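Local coordinates for protein alanine racemase (Oenococcus oeni PSU-1, PDB 3HUR) that belongs to the alanine racemase family, pairing an N-terminal TIM-barrel domain with a C-terminal domain built largely of beta-strands, at residues V14-A19 / I49-A54. Sequence-based numbering, arbitrary orientation.
Sequences VDLDAA and IPLAKA
The puckered Pro50 ring meets Leu16 through a single ring carbon, with Pro50 CB 4.1 Å from Leu16 CD1. The same leucine also approaches the peptide carbonyl beyond that ring: Pro50 O lies 3.8 Å from Leu16 CD1 and 3.9 Å from Leu16 CD2. These are van der Waals approaches; Pro50 O is satisfied within its own helix by Ala54 N at 2.9 Å. The flat group here, the Asp15 carboxylate, faces the start of helix 16-30 instead. As N-cap, Asp15 OD1 accepts from Ala18 N at 3.0 Å, nearly straight at 162°, with the donor 63° out of the carboxylate plane; a second bond, from Asp17 N, is weak.

The side-chain-to-side-chain contacts are all apolar. Leu16 turns CG anti to its carbonyl carbon (chi1 -67°), spreading its methyls over helix 48-57. Leu16 CD2 sits 3.7 Å from Leu51 CD2, and that Leu51 methyl also reaches Ala19 CB at 3.6 Å, touching two residues about one turn apart on helix 16-30. Ala54 meets Leu16 directly, CB to CB at 4.0 Å, where the CA atoms of the two segments come nearest.

Tyr374 of strand 372-375 packs on both Leu16 and Pro50, while Asp17 OD1 bonds Leu378 N of helix 377-381. The contact joins helix 16-30, directly after mixed-sheet strand 10-15, to helix 48-57, which falls in the chain between strands 34-38 and 63-66, neighbours in the parallel barrel sheet.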
# COMPACT_ATOMS: atom_id res chain seq x y z
N VAL A 14 15.19 -1.34 22.51
CA VAL A 14 15.71 -2.69 22.57
C VAL A 14 16.45 -2.91 23.91
O VAL A 14 17.50 -2.31 24.17
CB VAL A 14 16.72 -2.93 21.44
CG1 VAL A 14 17.29 -4.34 21.56
CG2 VAL A 14 16.11 -2.66 20.05
N ASP A 15 15.92 -3.76 24.77
CA ASP A 15 16.50 -3.99 26.07
C ASP A 15 17.50 -5.16 26.02
O ASP A 15 17.11 -6.34 25.92
CB ASP A 15 15.37 -4.31 27.04
CG ASP A 15 15.87 -4.86 28.32
OD1 ASP A 15 17.10 -5.08 28.43
OD2 ASP A 15 15.03 -5.11 29.20
N LEU A 16 18.78 -4.84 26.10
CA LEU A 16 19.81 -5.84 25.85
C LEU A 16 19.94 -6.80 26.98
O LEU A 16 20.40 -7.91 26.75
CB LEU A 16 21.17 -5.21 25.57
CG LEU A 16 21.27 -4.41 24.26
CD1 LEU A 16 22.59 -3.63 24.15
CD2 LEU A 16 21.07 -5.34 23.07
N ASP A 17 19.52 -6.39 28.17
CA ASP A 17 19.50 -7.29 29.33
C ASP A 17 18.54 -8.44 29.06
O ASP A 17 18.83 -9.59 29.37
CB ASP A 17 18.99 -6.62 30.62
CG ASP A 17 20.00 -5.66 31.25
OD1 ASP A 17 21.19 -5.99 31.42
OD2 ASP A 17 19.56 -4.55 31.63
N ALA A 18 17.38 -8.11 28.50
CA ALA A 18 16.37 -9.08 28.20
C ALA A 18 16.84 -10.01 27.11
O ALA A 18 16.58 -11.21 27.17
CB ALA A 18 15.03 -8.41 27.84
N ALA A 19 17.59 -9.51 26.14
CA ALA A 19 18.14 -10.42 25.14
C ALA A 19 19.10 -11.44 25.79
O ALA A 19 19.15 -12.61 25.40
CB ALA A 19 18.85 -9.65 23.97
N ILE A 49 25.54 -5.80 16.25
CA ILE A 49 26.67 -5.40 17.05
C ILE A 49 26.34 -5.25 18.53
O ILE A 49 26.94 -5.95 19.32
CB ILE A 49 27.24 -4.13 16.48
CG1 ILE A 49 27.63 -4.39 15.05
CG2 ILE A 49 28.42 -3.63 17.27
CD1 ILE A 49 28.94 -3.91 14.68
N PRO A 50 25.38 -4.37 18.90
CA PRO A 50 24.98 -4.24 20.29
C PRO A 50 24.52 -5.56 20.91
O PRO A 50 24.85 -5.83 22.05
CB PRO A 50 23.83 -3.23 20.25
CG PRO A 50 23.70 -2.81 18.87
CD PRO A 50 24.83 -3.30 18.08
N LEU A 51 23.75 -6.34 20.17
CA LEU A 51 23.36 -7.68 20.63
C LEU A 51 24.63 -8.57 20.89
O LEU A 51 24.83 -9.07 21.98
CB LEU A 51 22.39 -8.33 19.63
CG LEU A 51 20.91 -7.89 19.68
CD1 LEU A 51 20.15 -8.46 18.49
CD2 LEU A 51 20.24 -8.26 20.98
N ALA A 52 25.52 -8.66 19.91
CA ALA A 52 26.75 -9.40 20.08
C ALA A 52 27.60 -8.92 21.26
O ALA A 52 28.06 -9.74 22.04
CB ALA A 52 27.55 -9.37 18.84
N LYS A 53 27.83 -7.62 21.39
CA LYS A 53 28.56 -7.10 22.53
C LYS A 53 27.88 -7.48 23.84
O LYS A 53 28.54 -7.83 24.79
CB LYS A 53 28.66 -5.58 22.49
CG LYS A 53 29.62 -5.04 21.50
CD LYS A 53 29.54 -3.52 21.53
CE LYS A 53 30.57 -2.86 20.63
NZ LYS A 53 31.95 -2.88 21.24
N ALA A 54 26.56 -7.34 23.91
CA ALA A 54 25.86 -7.76 25.11
C ALA A 54 26.09 -9.27 25.39
O ALA A 54 26.22 -9.67 26.54
CB ALA A 54 24.39 -7.49 25.00